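Local coordinates for protein extracellular ligand-binding receptor (Verminephrobacter eiseniae, PDB 4M88) that probably captures amino acids or related small solutes outside the cytoplasm and hands them to an ABC transporter, at residues A[10-15]-A[77-82]; A[18-23]-A[235-240]; A[26-31]-A[293-298]; A[34-39]-A[43-48]; A[269-274]-A[282-287]. All coordinates share one frame; numbering follows the deposited sequence.

Contact 1: residues A[10-15]-A[77-82]; sequences IGPFTG and SPMGSA
Pro12 sets its ring against the backbone and the base of the side chain of Met79, which is a selenomethionine here. Its CD lies 3.3 Å from Met79 O and 3.8 Å from Met79 CB, while Pro12 CG is 3.8 Å from Met79 CG. The two side chains cross at about a right angle. Met79 holds CG beside its own carbonyl carbon, anti to the backbone N (chi1 165°), and this lays the start of the chain across the proline ring before the bend at chi3 leads its end away; SE is still 4.0 Å from Pro12 CG. An alanine in place of Pro12 would remove CG and CD, which would probably bare this flank of Met79 and free the inverse gamma turn centred here from the ring's restraint. Ile10 joins mainly through its carbonyl. Two waters bind its O: one donates to Ile10 O and, at 2.7 Å, to Ser77 O; the other lies 2.7 Å from Ile10 O and accepts from Met79 N. Water thus links the two segments at the C-terminal end of strand 4-11 and just past its parallel neighbour 74-76. Helix 18-37 closes over this junction, with Ala21 against Pro12 and Leu24 against Met79; Phe287 of helix 286-303 also meets Met79, and Ile10 packs on Phe60 and Ala67 of helix 57-68.

Contact 2: residues A[18-23]-A[235-240]; sequences AADAAG and AAQIVK
Asp20 and Gln237 reach for each other from opposite directions and meet in one hydrogen bond, the sole close approach between these two helical segments. The amide nitrogen, Gln237 NE2, donates to Asp20 OD1 at 3.1 Å with an N-H...O angle of 150°. On the carboxylate it takes the syn lone pair, the side that faces the other oxygen, yet the acceptor stands somewhat out of the amide plane, and the carboxylate and amide planes are turned 54° apart. The bond is therefore bent and twisted, not a flush pairing of flat groups. Gln237 spans most of the gap: with CG beside the backbone N (chi1 -69°) and the chain extended beyond it, the amide is carried well clear of its helix, whereas the shorter Asp20 brings only its carboxylate end near the partner. Gln237 OE1 accepts from Ser234 N, which helps to fix the amide so that NE2 points at the carboxylate. Phe287 and Pro208 pack beside Asp20. The bond spans the two lobes of the protein and, as in related binding proteins whose lobes hinge, would probably not survive a wide opening. Helix 18-37 belongs to the lobe built on the five-stranded parallel sheet and helix 235-247 to the lobe with the mixed sheet, where Ile238 rests on Ile349 of strand 345-349.

Contact 3: residues A[26-31]-A[293-298]; sequences QGIKAY and LSARTV
Tyr31 lays its ring flat on the opposing helix, directly over the backbone of Arg296. The Arg296 CA is 3.6 Å from the centroid of the Tyr31 ring and 8° off its normal, a CH-pi contact in which the ring covers main chain as well as side chain. Arg296 CG then passes Tyr31 CE1 at 3.5 Å as the extended arginine crosses the tyrosine at about a right angle. On the other flank Tyr31 CD2 meets Ala295 CB at 3.7 Å, and the same methyl touches Ile28 CG2 at 4.0 Å. Alanine's small side chain lets the backbones come close: Ile28 CA and Ala295 CA are 5.5 Å apart, and the axes of the two short segments pass at 8.2 Å, crossing at -38°. Tyr31 CG is anti to the backbone N (chi1 173°), which carries the ring across to the Arg296 backbone. A leucine in place of Tyr31 would lack the flat face and is likely to leave Arg296 CA and CG partly uncovered. Further out, the guanidinium is held by salt bridges to Glu269 of helix 265-277 and to Glu300, one turn along its own helix. Helices 18-37 and 286-303 sit against the parallel sheet, where Ile28, Ser294 and Val298 all touch Ile76 of strand 74-76; helix 265-277 adjoins through Ala273 and Met274, which pack on Ala30.

Contact 4: residues A[34-39]-A[43-48]; sequences QANKAG and GQKLTL
The flat amide of Asn36 presents both its oxygen and its nitrogen to one residue of the strand, while Lys45 CG lies to one side of the amide plane, 3.5 Å from both Asn36 OD1 and Asn36 ND2. Leu46 N donates to Asn36 OD1 at 2.8 Å, almost straight at 176°, though slightly tilted from the side-chain carbonyl plane. In return Asn36 ND2 donates a hydrogen bond to Leu46 O at 2.9 Å and 169°; this acceptor lies in the amide plane, and the donor sits in the carbonyl plane on a lone pair of Leu46 O. The amide thus imitates the backbone of a neighbouring strand on the outer edge of 45-52, the outermost strand of its sheet within the chain. CG beside the backbone N (chi1 -71°) aims the amide outward from the helix at that edge. Here helix 18-37 ends and the chain turns back in the beta-alpha-beta unit of strand 4-11, helix 18-37 and strand 45-52. The turn begins with a Schellman motif: Gly39, with positive phi, is its C-prime residue, and Gly39 N bonds to Asn36 O and Gly40 N to Ala35 O. Beside the Asn36-Leu46 bonds Ala35 CB meets Leu46 CD1 at 3.8 Å. The same leucine also packs on Leu7 of strand 4-11 and on Leu32 and Ile41. Next to Asn36, Lys45 runs on extended, its CE 3.8 Å from Asn36 ND2.

Contact 5: residues A[269-274]-A[282-287]; sequences EFQAAM and QEYTEF
Gln271 and Tyr284 bring the two backbones nearest, their CA atoms 8.2 Å apart, where an extended run of chain leading into helix 286-303 passes beside helix 265-277. Tyr284 fills the gap with its ring. Its CG stands beside the backbone N (chi1 -53°), which turns the ring into the row formed by Phe270, Gln271 and Met274. Met274, a selenomethionine here, covers one face: its CG is 4.2 Å from the centroid of the Tyr284 ring and 16° off the normal, set toward the rim, while Met274 CB comes within 3.5 Å of Tyr284 CE1. The doubly bent Met274 chain curls round so that its SE makes an oblique Met-aromatic contact. Phe270 offers its edge to the tyrosine's stem, Phe270 CE2 lying 3.8 Å from Tyr284 CB, and the two rings meet obliquely with their planes at 74°. Gln271 CG closes in on Tyr284 CE2 at 3.7 Å. Its amide turns elsewhere, to the backbone oxygens of Asp261 and Pro259 and to Lys262. Thr285 follows as the N-cap of helix 286-303. The chemistry is divided: carbon and selenium line one face and flank of the ring and probably limit its rotation, whereas the phenol OH bonds to Lys275 NZ. That bond would probably fix the ring's far end, and the lysine's charge is likely to polarise the hydroxyl.

How the contacts relate
From the N terminus, contact 1 opens at the end of strand 4-11, contacts 2 and 3 open along helix 18-37, and contact 4 both opens at that helix's end and closes a few residues later on strand 45-52. Contact 4 is therefore nested in all three. Contact 1 closes at 77-82, contact 2 at 235-240 and contact 3 at 293-298, so these three cross one another. Contact 5, between 269-274 and 282-287, is nested inside contact 3 alone. Helix 18-37 serves contacts 2, 3 and 4, joining the parallel sheet, the second lobe and helix 286-303. Ile28 on Leu48 ties contact 3 to contact 4, Ala236 on Glu283 contact 2 to contact 5, and Gln34 probably bonds Glu269 O between contacts 4 and 5.

Contact 1: residues A[10-15]-A[77-82]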
# COMPACT_ATOMS: atom_id res chain seq x y z
N ILE A 10 -4.86 5.10 -12.86
CA ILE A 10 -3.82 6.09 -13.10
C ILE A 10 -2.66 5.75 -12.17
O ILE A 10 -2.84 5.62 -10.96
CB ILE A 10 -4.30 7.51 -12.80
CG1 ILE A 10 -5.50 7.87 -13.69
CG2 ILE A 10 -3.17 8.50 -13.03
CD1 ILE A 10 -6.10 9.24 -13.38
N GLY A 11 -1.47 5.58 -12.73
CA GLY A 11 -0.38 5.07 -11.93
C GLY A 11 0.96 5.56 -12.43
O GLY A 11 1.09 6.03 -13.56
N PRO A 12 1.99 5.46 -11.57
CA PRO A 12 3.32 5.90 -11.96
C PRO A 12 4.04 4.83 -12.79
O PRO A 12 5.02 4.23 -12.33
CB PRO A 12 4.02 6.11 -10.61
CG PRO A 12 3.33 5.11 -9.70
CD PRO A 12 1.91 5.03 -10.17
N PHE A 13 3.55 4.59 -14.00
CA PHE A 13 4.08 3.50 -14.83
C PHE A 13 5.49 3.76 -15.37
O PHE A 13 6.24 2.82 -15.65
CB PHE A 13 3.11 3.17 -15.97
CG PHE A 13 1.81 2.64 -15.47
CD1 PHE A 13 1.75 1.39 -14.86
CD2 PHE A 13 0.64 3.37 -15.60
CE1 PHE A 13 0.55 0.87 -14.39
CE2 PHE A 13 -0.57 2.86 -15.13
CZ PHE A 13 -0.61 1.61 -14.53
N THR A 14 5.87 5.02 -15.50
CA THR A 14 7.26 5.35 -15.79
C THR A 14 7.86 6.08 -14.59
O THR A 14 7.15 6.80 -13.88
CB THR A 14 7.39 6.19 -17.08
OG1 THR A 14 6.57 7.35 -16.99
CG2 THR A 14 6.94 5.38 -18.27
N GLY A 15 9.15 5.89 -14.36
CA GLY A 15 9.80 6.52 -13.23
C GLY A 15 10.17 5.51 -12.16
O GLY A 15 10.12 4.31 -12.40
N SER A 77 -6.81 2.16 -6.96
CA SER A 77 -5.50 2.22 -6.30
C SER A 77 -4.46 3.16 -6.95
O SER A 77 -3.41 2.71 -7.40
CB SER A 77 -4.91 0.81 -6.15
OG SER A 77 -3.90 0.79 -5.16
N PRO A 78 -4.77 4.47 -6.99
CA PRO A 78 -3.69 5.39 -7.39
C PRO A 78 -2.52 5.27 -6.43
O PRO A 78 -2.70 4.99 -5.23
CB PRO A 78 -4.34 6.78 -7.29
CG PRO A 78 -5.50 6.59 -6.33
CD PRO A 78 -6.00 5.19 -6.62
N MSE A 79 -1.32 5.46 -6.97
CA MSE A 79 -0.08 5.27 -6.24
C MSE A 79 0.84 6.48 -6.42
O MSE A 79 1.08 6.92 -7.54
CB MSE A 79 0.61 4.00 -6.74
CG MSE A 79 2.06 3.88 -6.31
SE MSE A 79 2.81 2.20 -6.99
CE MSE A 79 2.37 1.11 -5.46
N GLY A 80 1.33 7.00 -5.30
CA GLY A 80 2.24 8.13 -5.32
C GLY A 80 1.75 9.23 -4.41
O GLY A 80 0.61 9.69 -4.55
N SER A 81 2.60 9.64 -3.47
CA SER A 81 2.28 10.74 -2.55
C SER A 81 1.87 12.03 -3.26
O SER A 81 0.86 12.64 -2.92
CB SER A 81 3.48 11.02 -1.64
OG SER A 81 3.89 9.85 -0.97
N ALA A 82 2.69 12.46 -4.22
CA ALA A 82 2.46 13.73 -4.90
C ALA A 82 1.15 13.69 -5.66
O ALA A 82 0.39 14.66 -5.66
CB ALA A 82 3.62 14.03 -5.86
O HOH W 1 -1.80 3.22 -9.55
O HOH W 2 -1.55 7.42 -9.37

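Contact 2: residues A[18-23]-A[235-240]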
# COMPACT_ATOMS: atom_id res chain seq x y z
N ALA A 18 8.04 2.36 -11.30
CA ALA A 18 7.53 1.61 -12.45
C ALA A 18 7.20 0.15 -12.12
O ALA A 18 6.15 -0.36 -12.52
CB ALA A 18 8.52 1.67 -13.60
N ALA A 19 8.09 -0.53 -11.40
CA ALA A 19 7.88 -1.95 -11.09
C ALA A 19 6.70 -2.16 -10.16
O ALA A 19 5.96 -3.15 -10.28
CB ALA A 19 9.14 -2.55 -10.50
N ASP A 20 6.51 -1.25 -9.22
CA ASP A 20 5.43 -1.43 -8.26
C ASP A 20 4.09 -1.10 -8.88
O ASP A 20 3.08 -1.75 -8.56
CB ASP A 20 5.69 -0.61 -7.00
CG ASP A 20 6.89 -1.13 -6.21
OD1 ASP A 20 7.24 -2.32 -6.33
OD2 ASP A 20 7.48 -0.33 -5.47
N ALA A 21 4.07 -0.11 -9.77
CA ALA A 21 2.85 0.26 -10.49
C ALA A 21 2.45 -0.90 -11.40
O ALA A 21 1.26 -1.20 -11.54
CB ALA A 21 3.07 1.54 -11.31
N ALA A 22 3.44 -1.54 -12.00
CA ALA A 22 3.21 -2.72 -12.84
C ALA A 22 2.61 -3.86 -12.01
O ALA A 22 1.76 -4.61 -12.49
CB ALA A 22 4.51 -3.17 -13.50
N GLY A 23 3.06 -3.98 -10.76
CA GLY A 23 2.54 -5.00 -9.85
C GLY A 23 1.07 -4.78 -9.50
O GLY A 23 0.26 -5.71 -9.56
N ALA A 235 9.87 -8.87 0.44
CA ALA A 235 11.12 -9.44 0.93
C ALA A 235 12.06 -9.72 -0.23
O ALA A 235 13.29 -9.59 -0.11
CB ALA A 235 10.86 -10.71 1.72
N ALA A 236 11.49 -10.10 -1.36
CA ALA A 236 12.30 -10.40 -2.54
C ALA A 236 13.13 -9.20 -2.98
O ALA A 236 14.28 -9.36 -3.39
CB ALA A 236 11.40 -10.88 -3.68
N GLN A 237 12.53 -8.00 -2.94
CA GLN A 237 13.22 -6.79 -3.38
C GLN A 237 14.39 -6.49 -2.45
O GLN A 237 15.44 -6.00 -2.88
CB GLN A 237 12.27 -5.58 -3.41
CG GLN A 237 11.21 -5.64 -4.51
CD GLN A 237 10.19 -4.50 -4.41
OE1 GLN A 237 9.77 -4.11 -3.31
NE2 GLN A 237 9.79 -3.97 -5.57
N ILE A 238 14.19 -6.77 -1.16
CA ILE A 238 15.23 -6.54 -0.17
C ILE A 238 16.39 -7.53 -0.35
O ILE A 238 17.55 -7.13 -0.36
CB ILE A 238 14.67 -6.59 1.26
CG1 ILE A 238 13.54 -5.56 1.42
CG2 ILE A 238 15.78 -6.35 2.29
CD1 ILE A 238 12.77 -5.70 2.73
N VAL A 239 16.07 -8.81 -0.56
CA VAL A 239 17.11 -9.82 -0.76
C VAL A 239 17.90 -9.60 -2.06
O VAL A 239 19.11 -9.85 -2.11
CB VAL A 239 16.51 -11.25 -0.73
CG1 VAL A 239 17.58 -12.29 -1.04
CG2 VAL A 239 15.86 -11.51 0.61
N LYS A 240 17.22 -9.12 -3.09
CA LYS A 240 17.87 -8.80 -4.36
C LYS A 240 19.06 -7.86 -4.14
O LYS A 240 20.12 -8.02 -4.75
CB LYS A 240 16.85 -8.14 -5.32
CG LYS A 240 17.32 -8.07 -6.76
CD LYS A 240 17.42 -9.47 -7.34
CE LYS A 240 18.38 -9.54 -8.52
NZ LYS A 240 18.71 -10.96 -8.86

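Contact 3: residues A[26-31]-A[293-298]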
# COMPACT_ATOMS: atom_id res chain seq x y z
N GLN A 26 -0.89 -5.63 -12.60
CA GLN A 26 -1.00 -7.07 -12.79
C GLN A 26 -2.10 -7.68 -11.94
O GLN A 26 -2.87 -8.54 -12.40
CB GLN A 26 0.34 -7.75 -12.49
CG GLN A 26 1.36 -7.55 -13.61
CD GLN A 26 2.79 -7.72 -13.13
OE1 GLN A 26 3.03 -8.03 -11.97
NE2 GLN A 26 3.75 -7.51 -14.03
N GLY A 27 -2.17 -7.26 -10.69
CA GLY A 27 -3.18 -7.78 -9.78
C GLY A 27 -4.57 -7.36 -10.19
O GLY A 27 -5.53 -8.14 -10.11
N ILE A 28 -4.70 -6.12 -10.65
CA ILE A 28 -6.00 -5.64 -11.10
C ILE A 28 -6.45 -6.44 -12.32
O ILE A 28 -7.59 -6.91 -12.37
CB ILE A 28 -5.94 -4.13 -11.45
CG1 ILE A 28 -5.71 -3.30 -10.19
CG2 ILE A 28 -7.21 -3.68 -12.15
CD1 ILE A 28 -5.32 -1.83 -10.51
N LYS A 29 -5.56 -6.62 -13.29
CA LYS A 29 -5.90 -7.37 -14.50
C LYS A 29 -6.23 -8.81 -14.19
O LYS A 29 -7.13 -9.39 -14.80
CB LYS A 29 -4.75 -7.33 -15.50
CG LYS A 29 -4.54 -5.98 -16.14
CD LYS A 29 -3.31 -6.03 -17.01
CE LYS A 29 -3.25 -4.85 -17.94
NZ LYS A 29 -1.91 -4.70 -18.56
N ALA A 30 -5.49 -9.39 -13.26
CA ALA A 30 -5.73 -10.76 -12.83
C ALA A 30 -7.15 -10.90 -12.29
O ALA A 30 -7.85 -11.85 -12.65
CB ALA A 30 -4.70 -11.21 -11.79
N TYR A 31 -7.59 -9.97 -11.45
CA TYR A 31 -8.97 -10.05 -10.97
C TYR A 31 -9.98 -9.87 -12.10
O TYR A 31 -10.94 -10.66 -12.22
CB TYR A 31 -9.28 -9.04 -9.86
CG TYR A 31 -10.76 -9.07 -9.55
CD1 TYR A 31 -11.32 -10.16 -8.88
CD2 TYR A 31 -11.61 -8.07 -10.00
CE1 TYR A 31 -12.69 -10.22 -8.63
CE2 TYR A 31 -12.99 -8.12 -9.77
CZ TYR A 31 -13.51 -9.20 -9.08
OH TYR A 31 -14.87 -9.25 -8.83
N LEU A 293 -7.08 -7.16 -4.72
CA LEU A 293 -8.11 -6.90 -3.71
C LEU A 293 -8.83 -5.57 -3.94
O LEU A 293 -10.02 -5.44 -3.62
CB LEU A 293 -7.53 -6.96 -2.30
CG LEU A 293 -7.15 -8.37 -1.83
CD1 LEU A 293 -6.41 -8.35 -0.50
CD2 LEU A 293 -8.39 -9.25 -1.72
N SER A 294 -8.11 -4.60 -4.48
CA SER A 294 -8.72 -3.30 -4.72
C SER A 294 -9.77 -3.45 -5.81
O SER A 294 -10.89 -2.95 -5.69
CB SER A 294 -7.67 -2.25 -5.09
OG SER A 294 -6.80 -2.02 -4.01
N ALA A 295 -9.40 -4.16 -6.87
CA ALA A 295 -10.33 -4.43 -7.97
C ALA A 295 -11.46 -5.34 -7.51
O ALA A 295 -12.62 -5.13 -7.86
CB ALA A 295 -9.59 -5.03 -9.17
N ARG A 296 -11.14 -6.37 -6.72
CA ARG A 296 -12.17 -7.28 -6.27
C ARG A 296 -13.20 -6.62 -5.35
O ARG A 296 -14.36 -7.00 -5.33
CB ARG A 296 -11.56 -8.50 -5.59
CG ARG A 296 -12.60 -9.53 -5.21
CD ARG A 296 -12.00 -10.90 -4.98
NE ARG A 296 -13.00 -11.82 -4.46
CZ ARG A 296 -12.73 -13.06 -4.07
NH1 ARG A 296 -11.49 -13.52 -4.15
NH2 ARG A 296 -13.71 -13.82 -3.59
N THR A 297 -12.77 -5.62 -4.59
CA THR A 297 -13.69 -4.84 -3.76
C THR A 297 -14.76 -4.19 -4.62
O THR A 297 -15.95 -4.23 -4.29
CB THR A 297 -12.92 -3.76 -3.01
OG1 THR A 297 -12.05 -4.39 -2.08
CG2 THR A 297 -13.87 -2.83 -2.26
N VAL A 298 -14.35 -3.60 -5.74
CA VAL A 298 -15.30 -3.03 -6.67
C VAL A 298 -16.24 -4.10 -7.22
O VAL A 298 -17.45 -3.91 -7.27
CB VAL A 298 -14.60 -2.31 -7.82
CG1 VAL A 298 -15.62 -1.92 -8.88
CG2 VAL A 298 -13.87 -1.07 -7.31

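Contact 4: residues A[34-39]-A[43-48]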
# COMPACT_ATOMS: atom_id res chain seq x y z
N GLN A 34 -10.47 -12.89 -14.16
CA GLN A 34 -11.18 -13.88 -13.36
C GLN A 34 -12.66 -13.49 -13.35
O GLN A 34 -13.54 -14.32 -13.59
CB GLN A 34 -10.58 -13.91 -11.94
CG GLN A 34 -10.92 -15.13 -11.09
CD GLN A 34 -10.22 -15.13 -9.71
OE1 GLN A 34 -10.32 -14.17 -8.95
NE2 GLN A 34 -9.52 -16.22 -9.39
N ALA A 35 -12.93 -12.21 -13.10
CA ALA A 35 -14.30 -11.70 -13.07
C ALA A 35 -15.00 -11.90 -14.41
O ALA A 35 -16.17 -12.29 -14.45
CB ALA A 35 -14.32 -10.23 -12.67
N ASN A 36 -14.29 -11.63 -15.51
CA ASN A 36 -14.89 -11.81 -16.84
C ASN A 36 -15.11 -13.27 -17.22
O ASN A 36 -16.09 -13.59 -17.91
CB ASN A 36 -14.09 -11.07 -17.91
CG ASN A 36 -14.23 -9.56 -17.80
OD1 ASN A 36 -15.24 -9.05 -17.30
ND2 ASN A 36 -13.21 -8.83 -18.24
N LYS A 37 -14.22 -14.15 -16.78
CA LYS A 37 -14.41 -15.58 -17.00
C LYS A 37 -15.66 -16.06 -16.28
O LYS A 37 -16.28 -17.04 -16.69
CB LYS A 37 -13.20 -16.38 -16.49
CG LYS A 37 -11.99 -16.35 -17.41
CD LYS A 37 -11.03 -17.47 -17.04
CE LYS A 37 -9.76 -17.44 -17.89
NZ LYS A 37 -9.04 -18.76 -17.90
N ALA A 38 -16.01 -15.38 -15.19
CA ALA A 38 -17.20 -15.71 -14.41
C ALA A 38 -18.43 -14.95 -14.89
O ALA A 38 -19.44 -14.89 -14.19
CB ALA A 38 -16.95 -15.46 -12.93
N GLY A 39 -18.34 -14.35 -16.08
CA GLY A 39 -19.47 -13.69 -16.71
C GLY A 39 -19.60 -12.20 -16.45
O GLY A 39 -20.66 -11.62 -16.71
N GLY A 43 -24.53 -8.89 -16.59
CA GLY A 43 -24.50 -8.94 -18.05
C GLY A 43 -23.40 -8.14 -18.74
O GLY A 43 -23.43 -8.02 -19.96
N GLN A 44 -22.44 -7.61 -18.00
CA GLN A 44 -21.44 -6.72 -18.60
C GLN A 44 -19.98 -7.06 -18.28
O GLN A 44 -19.62 -7.30 -17.13
CB GLN A 44 -21.71 -5.26 -18.22
CG GLN A 44 -23.01 -4.71 -18.79
CD GLN A 44 -23.02 -3.18 -18.83
OE1 GLN A 44 -21.97 -2.54 -18.81
NE2 GLN A 44 -24.21 -2.60 -18.90
N LYS A 45 -19.14 -7.05 -19.31
CA LYS A 45 -17.71 -7.30 -19.14
C LYS A 45 -17.03 -6.11 -18.45
O LYS A 45 -17.45 -4.96 -18.63
CB LYS A 45 -17.06 -7.55 -20.51
CG LYS A 45 -15.54 -7.62 -20.49
CD LYS A 45 -14.94 -7.59 -21.90
CE LYS A 45 -13.41 -7.67 -21.86
NZ LYS A 45 -12.84 -7.91 -23.22
N LEU A 46 -16.00 -6.39 -17.67
CA LEU A 46 -15.20 -5.36 -17.03
C LEU A 46 -14.00 -5.02 -17.91
O LEU A 46 -13.34 -5.91 -18.44
CB LEU A 46 -14.73 -5.83 -15.66
CG LEU A 46 -15.83 -5.93 -14.59
CD1 LEU A 46 -16.16 -7.36 -14.26
CD2 LEU A 46 -15.41 -5.19 -13.35
N THR A 47 -13.72 -3.73 -18.09
CA THR A 47 -12.55 -3.33 -18.86
C THR A 47 -11.73 -2.34 -18.05
O THR A 47 -12.26 -1.64 -17.19
CB THR A 47 -12.95 -2.68 -20.19
OG1 THR A 47 -13.92 -1.66 -19.96
CG2 THR A 47 -13.55 -3.71 -21.11
N LEU A 48 -10.43 -2.32 -18.32
CA LEU A 48 -9.53 -1.42 -17.61
C LEU A 48 -8.82 -0.55 -18.61
O LEU A 48 -8.32 -1.03 -19.62
CB LEU A 48 -8.50 -2.23 -16.82
CG LEU A 48 -7.52 -1.38 -16.00
CD1 LEU A 48 -8.21 -0.73 -14.80
CD2 LEU A 48 -6.31 -2.21 -15.57

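Contact 5: residues A[269-274]-A[282-287]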
# COMPACT_ATOMS: atom_id res chain seq x y z
N GLU A 269 -7.48 -17.93 -4.32
CA GLU A 269 -8.17 -17.29 -5.45
C GLU A 269 -7.28 -16.26 -6.16
O GLU A 269 -7.29 -16.17 -7.39
CB GLU A 269 -9.48 -16.65 -4.97
CG GLU A 269 -10.50 -17.70 -4.51
CD GLU A 269 -11.68 -17.12 -3.76
OE1 GLU A 269 -11.56 -16.02 -3.17
OE2 GLU A 269 -12.74 -17.80 -3.73
N PHE A 270 -6.53 -15.49 -5.38
CA PHE A 270 -5.55 -14.58 -5.94
C PHE A 270 -4.51 -15.37 -6.73
O PHE A 270 -4.19 -15.03 -7.86
CB PHE A 270 -4.89 -13.78 -4.82
CG PHE A 270 -3.58 -13.15 -5.21
CD1 PHE A 270 -3.54 -12.08 -6.10
CD2 PHE A 270 -2.38 -13.61 -4.66
CE1 PHE A 270 -2.32 -11.50 -6.46
CE2 PHE A 270 -1.17 -13.04 -5.01
CZ PHE A 270 -1.14 -11.97 -5.91
N GLN A 271 -3.96 -16.43 -6.13
CA GLN A 271 -2.93 -17.19 -6.81
C GLN A 271 -3.48 -17.83 -8.08
O GLN A 271 -2.80 -17.84 -9.11
CB GLN A 271 -2.31 -18.23 -5.88
CG GLN A 271 -1.43 -17.59 -4.80
CD GLN A 271 -1.44 -18.37 -3.50
OE1 GLN A 271 -2.02 -19.45 -3.43
NE2 GLN A 271 -0.82 -17.81 -2.47
N ALA A 272 -4.71 -18.31 -8.03
CA ALA A 272 -5.33 -18.89 -9.22
C ALA A 272 -5.48 -17.84 -10.33
O ALA A 272 -5.27 -18.13 -11.51
CB ALA A 272 -6.67 -19.50 -8.88
N ALA A 273 -5.84 -16.63 -9.94
CA ALA A 273 -6.01 -15.54 -10.90
C ALA A 273 -4.67 -15.18 -11.53
O ALA A 273 -4.59 -14.94 -12.73
CB ALA A 273 -6.67 -14.32 -10.23
N MSE A 274 -3.62 -15.15 -10.71
CA MSE A 274 -2.28 -14.86 -11.22
C MSE A 274 -1.74 -15.94 -12.17
O MSE A 274 -1.11 -15.61 -13.18
CB MSE A 274 -1.30 -14.60 -10.06
CG MSE A 274 -1.61 -13.35 -9.25
SE MSE A 274 -1.41 -11.71 -10.33
CE MSE A 274 0.52 -11.71 -10.52
N GLN A 282 6.54 -16.91 -10.91
CA GLN A 282 6.83 -18.01 -10.00
C GLN A 282 6.54 -17.62 -8.56
O GLN A 282 6.35 -18.47 -7.70
CB GLN A 282 8.29 -18.44 -10.14
CG GLN A 282 8.68 -18.91 -11.53
CD GLN A 282 8.39 -20.38 -11.74
OE1 GLN A 282 8.45 -21.18 -10.80
NE2 GLN A 282 8.05 -20.75 -12.97
N GLU A 283 6.53 -16.31 -8.31
CA GLU A 283 6.40 -15.78 -6.96
C GLU A 283 5.61 -14.48 -7.05
O GLU A 283 5.72 -13.78 -8.06
CB GLU A 283 7.79 -15.52 -6.39
CG GLU A 283 7.85 -15.37 -4.88
CD GLU A 283 9.27 -15.19 -4.38
OE1 GLU A 283 10.16 -15.97 -4.79
OE2 GLU A 283 9.50 -14.25 -3.59
N TYR A 284 4.83 -14.15 -6.02
CA TYR A 284 3.99 -12.94 -6.06
C TYR A 284 4.40 -11.88 -5.06
O TYR A 284 5.15 -12.16 -4.13
CB TYR A 284 2.52 -13.31 -5.86
CG TYR A 284 2.08 -14.37 -6.83
CD1 TYR A 284 2.33 -14.23 -8.19
CD2 TYR A 284 1.48 -15.53 -6.39
CE1 TYR A 284 1.97 -15.21 -9.09
CE2 TYR A 284 1.11 -16.52 -7.27
CZ TYR A 284 1.36 -16.35 -8.62
OH TYR A 284 0.99 -17.34 -9.51
N THR A 285 3.92 -10.65 -5.26
CA THR A 285 4.22 -9.55 -4.34
C THR A 285 2.96 -8.99 -3.68
O THR A 285 1.83 -9.25 -4.12
CB THR A 285 4.92 -8.38 -5.05
OG1 THR A 285 3.97 -7.69 -5.88
CG2 THR A 285 6.06 -8.88 -5.90
N GLU A 286 3.18 -8.19 -2.64
CA GLU A 286 2.10 -7.53 -1.93
C GLU A 286 1.36 -6.52 -2.82
O GLU A 286 0.16 -6.32 -2.67
CB GLU A 286 2.67 -6.82 -0.69
CG GLU A 286 3.26 -7.77 0.37
CD GLU A 286 4.69 -8.21 0.07
OE1 GLU A 286 5.21 -7.92 -1.04
OE2 GLU A 286 5.30 -8.84 0.96
N PHE A 287 2.07 -5.89 -3.75
CA PHE A 287 1.40 -4.96 -4.65
C PHE A 287 0.47 -5.66 -5.64
O PHE A 287 -0.59 -5.13 -5.97
CB PHE A 287 2.40 -4.07 -5.38
CG PHE A 287 2.93 -2.96 -4.52
CD1 PHE A 287 2.06 -2.19 -3.75
CD2 PHE A 287 4.29 -2.71 -4.43
CE1 PHE A 287 2.53 -1.18 -2.92
CE2 PHE A 287 4.77 -1.70 -3.61
CZ PHE A 287 3.89 -0.93 -2.86